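Local coordinates for protein thermostable carboxypeptidase 1 (Pyrococcus furiosus, PDB 1KA2) that removes amino acids one after another from the C-terminus of peptides, as a homodimeric cobalt-dependent M32 metallocarboxypeptidase of broad specificity, at residues Val4-Ile10 with Leu79-Glu83; Gln12-Tyr17 with Glu65-Val70; Tyr17-Trp21 with Met285-Ile289; Arg88-Arg92 with Asp161-Glu165. All blocks are in the same frame, centred on the assembly; numbering follows the deposited sequence.

Interaction 1. Residues Val4-Ile10 with Leu79-Glu83; sequences VFQNETI and LNEYE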
# COMPACT_ATOMS: atom_id res chain seq x y z
N VAL A 4 -11.33 5.56 29.55
CA VAL A 4 -10.08 6.26 29.26
C VAL A 4 -10.29 7.67 28.71
O VAL A 4 -9.61 8.62 29.12
CB VAL A 4 -9.21 5.46 28.26
CG1 VAL A 4 -7.99 6.27 27.87
CG2 VAL A 4 -8.79 4.15 28.90
N PHE A 5 -11.22 7.82 27.78
CA PHE A 5 -11.50 9.13 27.21
C PHE A 5 -12.92 9.49 27.59
O PHE A 5 -13.88 8.99 27.01
CB PHE A 5 -11.29 9.10 25.70
CG PHE A 5 -9.90 8.67 25.30
CD1 PHE A 5 -9.71 7.66 24.37
CD2 PHE A 5 -8.79 9.25 25.90
CE1 PHE A 5 -8.43 7.22 24.05
CE2 PHE A 5 -7.50 8.82 25.59
CZ PHE A 5 -7.32 7.80 24.67
N GLN A 6 -13.02 10.37 28.58
CA GLN A 6 -14.30 10.82 29.12
C GLN A 6 -14.66 12.26 28.77
O GLN A 6 -15.77 12.54 28.33
CB GLN A 6 -14.30 10.66 30.65
CG GLN A 6 -12.99 11.11 31.31
CD GLN A 6 -13.15 11.42 32.79
OE1 GLN A 6 -13.83 12.38 33.16
NE2 GLN A 6 -12.51 10.61 33.64
N ASN A 7 -13.73 13.18 28.99
CA ASN A 7 -13.97 14.59 28.71
C ASN A 7 -14.51 14.87 27.31
O ASN A 7 -14.01 14.36 26.32
CB ASN A 7 -12.71 15.40 28.92
CG ASN A 7 -12.94 16.87 28.67
OD1 ASN A 7 -13.63 17.54 29.44
ND2 ASN A 7 -12.38 17.38 27.58
N GLU A 8 -15.54 15.71 27.26
CA GLU A 8 -16.19 16.10 26.02
C GLU A 8 -15.27 16.85 25.06
O GLU A 8 -15.30 16.61 23.86
CB GLU A 8 -17.41 16.95 26.34
CG GLU A 8 -18.20 17.41 25.14
CD GLU A 8 -18.59 16.26 24.23
OE1 GLU A 8 -18.84 15.15 24.75
OE2 GLU A 8 -18.65 16.48 23.00
N THR A 9 -14.46 17.77 25.58
CA THR A 9 -13.54 18.53 24.74
C THR A 9 -12.52 17.57 24.14
O THR A 9 -12.13 17.71 22.99
CB THR A 9 -12.81 19.65 25.53
OG1 THR A 9 -13.73 20.70 25.83
CG2 THR A 9 -11.65 20.21 24.73
N ILE A 10 -12.10 16.60 24.95
CA ILE A 10 -11.14 15.59 24.52
C ILE A 10 -11.74 14.72 23.40
O ILE A 10 -11.07 14.40 22.43
CB ILE A 10 -10.72 14.70 25.71
CG1 ILE A 10 -10.03 15.54 26.78
CG2 ILE A 10 -9.80 13.58 25.23
CD1 ILE A 10 -8.66 16.06 26.41
N LEU A 79 -9.02 16.68 33.86
CA LEU A 79 -8.53 15.61 32.98
C LEU A 79 -7.54 14.58 33.56
O LEU A 79 -6.61 14.93 34.31
CB LEU A 79 -7.81 16.23 31.78
CG LEU A 79 -8.67 17.26 31.04
CD1 LEU A 79 -7.88 18.06 30.00
CD2 LEU A 79 -9.84 16.63 30.28
N ASN A 80 -7.73 13.31 33.20
CA ASN A 80 -6.85 12.23 33.66
C ASN A 80 -5.55 12.27 32.87
O ASN A 80 -5.39 13.09 31.96
CB ASN A 80 -7.53 10.87 33.48
CG ASN A 80 -8.00 10.63 32.05
OD1 ASN A 80 -7.22 10.69 31.11
ND2 ASN A 80 -9.29 10.35 31.89
N GLU A 81 -4.62 11.38 33.20
CA GLU A 81 -3.32 11.33 32.53
C GLU A 81 -3.42 11.08 31.02
O GLU A 81 -2.71 11.70 30.22
CB GLU A 81 -2.45 10.26 33.19
CG GLU A 81 -3.05 8.86 33.14
CD GLU A 81 -3.09 8.19 34.50
OE1 GLU A 81 -2.02 8.02 35.11
OE2 GLU A 81 -4.21 7.85 34.95
N TYR A 82 -4.32 10.18 30.64
CA TYR A 82 -4.51 9.84 29.23
C TYR A 82 -4.97 11.04 28.41
O TYR A 82 -4.33 11.41 27.43
CB TYR A 82 -5.52 8.70 29.10
CG TYR A 82 -5.18 7.51 29.96
CD1 TYR A 82 -5.79 7.32 31.20
CD2 TYR A 82 -4.21 6.60 29.56
CE1 TYR A 82 -5.45 6.24 32.02
CE2 TYR A 82 -3.86 5.52 30.36
CZ TYR A 82 -4.48 5.34 31.59
OH TYR A 82 -4.13 4.28 32.38
N GLU A 83 -6.08 11.65 28.82
CA GLU A 83 -6.61 12.82 28.13
C GLU A 83 -5.55 13.93 28.15
O GLU A 83 -5.47 14.74 27.23
CB GLU A 83 -7.87 13.32 28.82
CG GLU A 83 -8.92 12.25 29.06
CD GLU A 83 -10.07 12.76 29.91
OE1 GLU A 83 -9.81 13.22 31.04
OE2 GLU A 83 -11.23 12.70 29.45
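E83 of the 79-83 segment reaches across to the start of the chain at V4-I10, and it does so from within a capping box, the motif in which N80 and E83 close the first turn of helix 81-99. Its side chain touches V4, F5, Q6, N7 and I10. E83 CB rests on I10, 3.7 Å from CG1. Its CG comes within 3.7 Å of V4 O and lies at the edge of the F5 ring. The chain then runs on extended (chi2 172°), which carries the carboxylate to the backbone of Q6 and N7. There the two oxygens divide the work: OE1 accepts from N80 N through its anti lone pair, and E83 N in turn donates to N80 OD1 at 2.7 Å, completing the box, while OE2 takes two backbone donors of the other segment. N7 N lies 2.6 Å from E83 OE2, nearly along its C-O axis; Q6 N comes from above the carboxylate plane, 3.1 Å from the same OE2. Because N7 is the N-cap of helix 8-36, one carboxylate ties the beginnings of two helices together. The box partner also crosses the gap, with N80 ND2 donating to V4 O. Apolar packing flanks these bonds: V4 CG1 stands against Y82 CB, whose ring meets that of F284, and I10 and L79 approach tip to tip, with I10 CG1 3.7 Å from L79 CD2.

Interaction 2. Residues Gln12-Tyr17 with Glu65-Val70; sequences QILAKY and EFVNLV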
# COMPACT_ATOMS: atom_id res chain seq x y z
N GLN A 12 -14.14 15.58 21.24
CA GLN A 12 -14.29 16.38 20.03
C GLN A 12 -12.96 16.39 19.30
O GLN A 12 -12.90 16.36 18.08
CB GLN A 12 -14.70 17.82 20.35
CG GLN A 12 -15.91 17.99 21.26
CD GLN A 12 -16.37 19.43 21.33
OE1 GLN A 12 -17.03 19.93 20.42
NE2 GLN A 12 -15.99 20.12 22.41
N ILE A 13 -11.88 16.45 20.07
CA ILE A 13 -10.54 16.47 19.52
C ILE A 13 -10.23 15.15 18.83
O ILE A 13 -9.80 15.13 17.67
CB ILE A 13 -9.50 16.75 20.62
CG1 ILE A 13 -9.61 18.21 21.07
CG2 ILE A 13 -8.09 16.44 20.10
CD1 ILE A 13 -8.70 18.56 22.25
N LEU A 14 -10.45 14.05 19.54
CA LEU A 14 -10.18 12.72 18.99
C LEU A 14 -10.96 12.44 17.71
O LEU A 14 -10.46 11.75 16.82
CB LEU A 14 -10.46 11.64 20.04
CG LEU A 14 -9.58 11.67 21.29
CD1 LEU A 14 -9.88 10.47 22.18
CD2 LEU A 14 -8.10 11.68 20.89
N ALA A 15 -12.18 12.97 17.62
CA ALA A 15 -13.00 12.78 16.43
C ALA A 15 -12.36 13.49 15.24
O ALA A 15 -12.30 12.95 14.14
CB ALA A 15 -14.41 13.32 16.66
N LYS A 16 -11.87 14.72 15.44
CA LYS A 16 -11.22 15.43 14.36
C LYS A 16 -9.87 14.78 14.06
O LYS A 16 -9.48 14.67 12.91
CB LYS A 16 -11.00 16.90 14.73
CG LYS A 16 -12.27 17.72 14.79
CD LYS A 16 -11.99 19.13 15.28
CE LYS A 16 -13.10 20.07 14.86
NZ LYS A 16 -13.16 20.13 13.37
N TYR A 17 -9.17 14.36 15.11
CA TYR A 17 -7.86 13.72 14.95
C TYR A 17 -7.89 12.47 14.06
O TYR A 17 -6.90 12.14 13.38
CB TYR A 17 -7.29 13.34 16.32
CG TYR A 17 -5.87 12.84 16.23
CD1 TYR A 17 -4.83 13.72 15.98
CD2 TYR A 17 -5.58 11.48 16.36
CE1 TYR A 17 -3.52 13.28 15.84
CE2 TYR A 17 -4.26 11.02 16.22
CZ TYR A 17 -3.24 11.93 15.96
OH TYR A 17 -1.94 11.53 15.81
N GLU A 65 -10.25 25.48 14.24
CA GLU A 65 -11.09 24.63 15.07
C GLU A 65 -10.26 23.67 15.91
O GLU A 65 -10.42 23.60 17.13
CB GLU A 65 -12.03 23.83 14.18
CG GLU A 65 -13.05 24.67 13.45
CD GLU A 65 -13.89 23.84 12.51
OE1 GLU A 65 -14.39 22.78 12.95
OE2 GLU A 65 -14.07 24.24 11.34
N PHE A 66 -9.36 22.94 15.26
CA PHE A 66 -8.52 21.99 15.97
C PHE A 66 -7.63 22.69 17.00
O PHE A 66 -7.57 22.27 18.16
CB PHE A 66 -7.65 21.20 14.98
CG PHE A 66 -7.05 19.95 15.57
CD1 PHE A 66 -7.84 18.84 15.83
CD2 PHE A 66 -5.70 19.90 15.88
CE1 PHE A 66 -7.29 17.69 16.40
CE2 PHE A 66 -5.14 18.77 16.46
CZ PHE A 66 -5.94 17.66 16.71
N VAL A 67 -6.95 23.75 16.59
CA VAL A 67 -6.08 24.46 17.51
C VAL A 67 -6.88 25.03 18.68
O VAL A 67 -6.45 24.93 19.83
CB VAL A 67 -5.31 25.61 16.81
CG1 VAL A 67 -4.42 26.33 17.82
CG2 VAL A 67 -4.47 25.05 15.67
N ASN A 68 -8.05 25.62 18.40
CA ASN A 68 -8.89 26.18 19.47
C ASN A 68 -9.24 25.11 20.51
O ASN A 68 -9.17 25.36 21.71
CB ASN A 68 -10.19 26.78 18.91
CG ASN A 68 -9.98 28.10 18.16
OD1 ASN A 68 -9.05 28.86 18.45
ND2 ASN A 68 -10.87 28.39 17.22
N LEU A 69 -9.61 23.92 20.04
CA LEU A 69 -9.96 22.82 20.93
C LEU A 69 -8.81 22.41 21.85
O LEU A 69 -9.01 22.20 23.04
CB LEU A 69 -10.42 21.61 20.11
CG LEU A 69 -11.83 21.68 19.53
CD1 LEU A 69 -12.16 20.38 18.81
CD2 LEU A 69 -12.83 21.91 20.65
N VAL A 70 -7.61 22.30 21.28
CA VAL A 70 -6.43 21.92 22.05
C VAL A 70 -6.13 22.97 23.10
O VAL A 70 -5.80 22.65 24.25
CB VAL A 70 -5.19 21.74 21.12
CG1 VAL A 70 -3.93 21.54 21.97
CG2 VAL A 70 -5.40 20.55 20.20
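I13 and L69 meet where two helices of an antiparallel pair come nearest, 12-17 on helix 8-36 and 65-70 on helix 64-74. The two segments run at 147° to each other with their axes 10.1 Å apart, in a helical, strand-free region of the M32 fold. In the first shell the two side chains slide past each other in opposite directions, which brings I13 CG1 within 3.6 Å of L69 CB and carries I13 CD1 on to the L69 carbonyl. The branches of L69 then spread along the first helix: CD1 touches Q12 CB and K16 CD, and CD2 approaches the Q12 amide. One turn away, F66 turns its ring edge to the 12-17 segment. Its CG is anti to the backbone N (chi1 -164°), and the ring reaches over to K16 CB, I13 O and I13 CG2, the last 4.0 Å from F66 CE1. F66 CZ also lies near the plane of the Y17 ring, at its edge.

The next layer is helix 81-99, whose L90 packs on both I13 and F66, and whose I94 meets V70. At the outer margin the aliphatic part of K16 runs past F66 in the opposite direction and crosses L69 at about a right angle before the chain bends at its last torsion (chi4 -63°). This turn delivers the ammonium group to a salt bridge with E65, in which K16 NZ sits above the carboxylate plane, 3.0 Å from OE1.

Interaction 3. Residues Tyr17-Trp21 with Met285-Ile289; sequences YRRIW and MFTPI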
# COMPACT_ATOMS: atom_id res chain seq x y z
N TYR A 17 -9.17 14.36 15.11
CA TYR A 17 -7.86 13.72 14.95
C TYR A 17 -7.89 12.47 14.06
O TYR A 17 -6.90 12.14 13.38
CB TYR A 17 -7.29 13.34 16.32
CG TYR A 17 -5.87 12.84 16.23
CD1 TYR A 17 -4.83 13.72 15.98
CD2 TYR A 17 -5.58 11.48 16.36
CE1 TYR A 17 -3.52 13.28 15.84
CE2 TYR A 17 -4.26 11.02 16.22
CZ TYR A 17 -3.24 11.93 15.96
OH TYR A 17 -1.94 11.53 15.81
N ARG A 18 -9.02 11.76 14.06
CA ARG A 18 -9.18 10.56 13.25
C ARG A 18 -8.79 10.82 11.80
O ARG A 18 -8.11 10.00 11.18
CB ARG A 18 -10.62 10.04 13.33
CG ARG A 18 -10.97 9.27 14.59
CD ARG A 18 -11.86 8.10 14.27
NE ARG A 18 -12.06 7.26 15.44
CZ ARG A 18 -12.78 6.15 15.46
NH1 ARG A 18 -13.37 5.73 14.35
NH2 ARG A 18 -12.89 5.45 16.57
N ARG A 19 -9.24 11.95 11.26
CA ARG A 19 -8.94 12.34 9.88
C ARG A 19 -7.44 12.48 9.70
O ARG A 19 -6.86 12.01 8.74
CB ARG A 19 -9.59 13.68 9.52
CG ARG A 19 -10.94 13.59 8.90
CD ARG A 19 -11.38 14.92 8.35
NE ARG A 19 -12.66 14.77 7.67
CZ ARG A 19 -13.32 15.75 7.08
NH1 ARG A 19 -12.82 16.97 7.08
NH2 ARG A 19 -14.47 15.51 6.48
N ILE A 20 -6.83 13.19 10.64
CA ILE A 20 -5.40 13.40 10.59
C ILE A 20 -4.76 12.03 10.69
O ILE A 20 -3.84 11.71 9.93
CB ILE A 20 -4.93 14.30 11.76
CG1 ILE A 20 -5.51 15.71 11.59
CG2 ILE A 20 -3.43 14.32 11.80
CD1 ILE A 20 -5.10 16.69 12.72
N TRP A 21 -5.25 11.20 11.61
CA TRP A 21 -4.71 9.86 11.78
C TRP A 21 -4.85 9.05 10.48
O TRP A 21 -3.93 8.33 10.10
CB TRP A 21 -5.43 9.12 12.92
CG TRP A 21 -5.00 7.68 13.04
CD1 TRP A 21 -3.93 7.19 13.75
CD2 TRP A 21 -5.56 6.57 12.34
NE1 TRP A 21 -3.80 5.84 13.53
CE2 TRP A 21 -4.78 5.43 12.67
CE3 TRP A 21 -6.65 6.42 11.47
CZ2 TRP A 21 -5.06 4.15 12.15
CZ3 TRP A 21 -6.93 5.14 10.95
CH2 TRP A 21 -6.13 4.03 11.29
N MET A 285 -6.17 3.39 20.32
CA MET A 285 -6.27 3.28 18.87
C MET A 285 -6.88 4.54 18.25
O MET A 285 -7.90 5.05 18.72
CB MET A 285 -7.10 2.04 18.52
CG MET A 285 -6.88 1.48 17.14
SD MET A 285 -7.93 0.04 16.81
CE MET A 285 -6.99 -1.26 17.59
N PHE A 286 -6.26 5.05 17.18
CA PHE A 286 -6.73 6.26 16.49
C PHE A 286 -6.40 7.58 17.21
O PHE A 286 -6.79 8.65 16.74
CB PHE A 286 -8.24 6.20 16.27
CG PHE A 286 -8.70 4.91 15.70
CD1 PHE A 286 -9.55 4.08 16.44
CD2 PHE A 286 -8.27 4.49 14.45
CE1 PHE A 286 -9.96 2.85 15.92
CE2 PHE A 286 -8.67 3.27 13.93
CZ PHE A 286 -9.51 2.44 14.67
N THR A 287 -5.69 7.50 18.33
CA THR A 287 -5.35 8.70 19.10
C THR A 287 -3.85 8.98 19.10
O THR A 287 -3.04 8.08 18.90
CB THR A 287 -5.75 8.55 20.57
OG1 THR A 287 -4.80 7.71 21.24
CG2 THR A 287 -7.13 7.93 20.69
N PRO A 288 -3.47 10.24 19.34
CA PRO A 288 -2.05 10.64 19.36
C PRO A 288 -1.17 10.08 20.48
O PRO A 288 0.04 10.30 20.46
CB PRO A 288 -2.12 12.17 19.38
CG PRO A 288 -3.43 12.45 20.01
CD PRO A 288 -4.35 11.43 19.42
N ILE A 289 -1.74 9.35 21.44
CA ILE A 289 -0.92 8.77 22.51
C ILE A 289 -0.49 7.35 22.20
O ILE A 289 0.41 6.81 22.85
CB ILE A 289 -1.63 8.78 23.89
CG1 ILE A 289 -3.05 8.23 23.78
CG2 ILE A 289 -1.60 10.19 24.47
CD1 ILE A 289 -3.78 8.20 25.13
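Aromatic contacts dominate where W21 and F286 meet. The edge of the F286 ring is set against the face of the W21 six-membered ring in a T-shaped pair, with centroids 5.0 Å apart and planes at 86°. The five-membered ring takes part through a CH-pi contact: F286 CA lies over its face, 4.0 Å from the centroid. A second CH-pi contact joins Y17 to P288, whose CD stands 3.5 Å from the centroid of the Y17 phenol ring. P288 CB continues this packing toward CZ and OH of Y17.

These contacts hold the irregular 285-289 segment, part of the loop that follows the HEXXH-bearing helix 261-278, against the N-terminal helix 8-36. P288 also packs on I86, V89 and L90 of helix 81-99.

The charged component comes from R18. Bent at chi2 (-141°), its chain brings the guanidinium to F286 in an off-centre cation-pi contact, with F286 CD1 over one face of the guanidinium, R18 CZ 4.4 Å from the ring centroid and the two planes 39° apart. The dimer interface adjoins, since F286 packs on V48 and R18 on E52 of the second subunit.

F286 O lies at the edge of the Y17 ring, in its plane, 3.1 Å from CD2.

Interaction 4. Residues Arg88-Arg92 with Asp161-Glu165; sequences RVLDR and DLYEE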
# COMPACT_ATOMS: atom_id res chain seq x y z
N ARG A 88 -0.73 17.20 25.65
CA ARG A 88 0.71 17.43 25.62
C ARG A 88 1.25 17.14 24.23
O ARG A 88 1.92 17.97 23.62
CB ARG A 88 1.46 16.54 26.63
CG ARG A 88 2.89 17.00 26.88
CD ARG A 88 3.74 15.95 27.59
NE ARG A 88 4.40 15.01 26.68
CZ ARG A 88 3.86 13.89 26.22
NH1 ARG A 88 2.63 13.53 26.60
NH2 ARG A 88 4.54 13.10 25.40
N VAL A 89 0.92 15.95 23.72
CA VAL A 89 1.36 15.52 22.41
C VAL A 89 0.88 16.45 21.30
O VAL A 89 1.68 16.91 20.47
CB VAL A 89 0.88 14.07 22.12
CG1 VAL A 89 1.12 13.70 20.65
CG2 VAL A 89 1.59 13.10 23.03
N LEU A 90 -0.41 16.74 21.27
CA LEU A 90 -0.95 17.61 20.24
C LEU A 90 -0.45 19.04 20.37
O LEU A 90 -0.27 19.74 19.37
CB LEU A 90 -2.48 17.57 20.24
CG LEU A 90 -3.08 16.24 19.72
CD1 LEU A 90 -4.60 16.30 19.82
CD2 LEU A 90 -2.66 16.00 18.28
N ASP A 91 -0.20 19.49 21.60
CA ASP A 91 0.29 20.86 21.78
C ASP A 91 1.68 20.97 21.17
O ASP A 91 2.00 21.95 20.50
CB ASP A 91 0.32 21.25 23.26
CG ASP A 91 0.73 22.70 23.47
OD1 ASP A 91 1.73 22.94 24.18
OD2 ASP A 91 0.05 23.60 22.92
N ARG A 92 2.51 19.95 21.38
CA ARG A 92 3.86 19.94 20.83
C ARG A 92 3.84 19.92 19.30
O ARG A 92 4.68 20.56 18.65
CB ARG A 92 4.62 18.73 21.35
CG ARG A 92 6.01 18.53 20.76
CD ARG A 92 6.64 17.24 21.27
NE ARG A 92 7.71 16.77 20.40
CZ ARG A 92 8.96 17.23 20.39
NH1 ARG A 92 9.33 18.19 21.24
NH2 ARG A 92 9.83 16.73 19.53
N ASP A 161 15.82 18.82 20.44
CA ASP A 161 14.45 18.69 20.96
C ASP A 161 13.47 18.36 19.85
O ASP A 161 12.37 17.86 20.11
CB ASP A 161 14.00 19.99 21.62
CG ASP A 161 12.56 19.91 22.12
OD1 ASP A 161 12.34 19.32 23.20
OD2 ASP A 161 11.65 20.43 21.43
N LEU A 162 13.87 18.68 18.62
CA LEU A 162 13.05 18.42 17.45
C LEU A 162 12.96 16.92 17.21
O LEU A 162 11.92 16.40 16.83
CB LEU A 162 13.67 19.07 16.21
CG LEU A 162 12.77 19.54 15.06
CD1 LEU A 162 13.60 19.63 13.77
CD2 LEU A 162 11.61 18.59 14.87
N TYR A 163 14.07 16.22 17.43
CA TYR A 163 14.14 14.78 17.20
C TYR A 163 14.00 13.90 18.43
O TYR A 163 13.83 12.68 18.31
CB TYR A 163 15.43 14.44 16.47
CG TYR A 163 15.57 15.17 15.17
CD1 TYR A 163 16.37 16.31 15.06
CD2 TYR A 163 14.85 14.76 14.04
CE1 TYR A 163 16.45 17.03 13.87
CE2 TYR A 163 14.92 15.48 12.84
CZ TYR A 163 15.72 16.61 12.77
OH TYR A 163 15.79 17.32 11.59
N GLU A 164 14.11 14.50 19.60
CA GLU A 164 13.99 13.76 20.85
C GLU A 164 13.40 14.72 21.90
O GLU A 164 14.12 15.48 22.56
CB GLU A 164 15.35 13.24 21.30
CG GLU A 164 15.33 12.32 22.53
CD GLU A 164 14.70 10.95 22.28
OE1 GLU A 164 14.62 10.54 21.10
OE2 GLU A 164 14.31 10.27 23.26
N GLU A 165 12.07 14.68 22.01
CA GLU A 165 11.33 15.54 22.92
C GLU A 165 12.02 15.70 24.27
O GLU A 165 12.25 14.72 24.99
CB GLU A 165 9.93 14.97 23.12
CG GLU A 165 8.97 15.91 23.85
CD GLU A 165 7.60 15.28 24.07
OE1 GLU A 165 6.73 15.97 24.63
OE2 GLU A 165 7.40 14.10 23.69
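D161 O, in the last turn of helix 155-163, is gripped end-on by both terminal nitrogens of R92, a two-pronged hold that joins helix 81-99 to the C-terminal end of helix 155-163. R92 NH2 makes the shorter link, 2.8 Å to D161 O and in the carbonyl plane; NH1 reaches the same oxygen from a tilt at 3.3 Å. The carbonyl lies at the guanidinium edge, so two N-H groups converge on one acceptor. NH1 also forms a salt bridge with the D161 side chain, standing above the carboxylate plane 3.2 Å from OD2. The other carboxylate oxygen, OD1, is engaged by R168 and by G166 N, which probably limits rotation of the aspartate. With its chain extended from CG to NE, R92 spans the gap between the two helices.

E165, just beyond the helix end, covers one face of that guanidinium with its aliphatic part: CB sits over the centre of the group, and CG is 3.5 Å from R92 NH1. Its own extended chain then takes the carboxylate on to R88, whose guanidinium plane is turned only 12° from it, though the two are stepped rather than flush. R88 bends at chi3 (88°) to present its edge, and its NH1 is held by S469 O. In the resulting salt bridge R88 NH2 bonds weakly to E165 OE2, while R88 NE meets OE1 on the syn side but tilted out of the carboxylate plane, at 3.2 Å.

In the fold
Helix 8-36 is shared by interactions 1, 2 and 3, while interaction 4 joins helix 81-99 to helix 155-163. Y17 belongs to both interaction 2 and interaction 3, whose centres are 10 Å apart. F5 links interaction 1 to its neighbours, with F5 CD1 3.6 Å from L14 CD1 and F5 CZ 3.6 Å from I289 CD1. L90 plays the same part for interaction 4: L90 CD1 lies 3.5 Å from I13 CG2, and L90 CG 3.8 Å from P288 CG. Interactions 1 and 4 share helix 81-99 but do not touch, their nearest atoms being about 6 Å apart. All four lie away from the site where H269, H273 and E299 hold a magnesium ion in this structure.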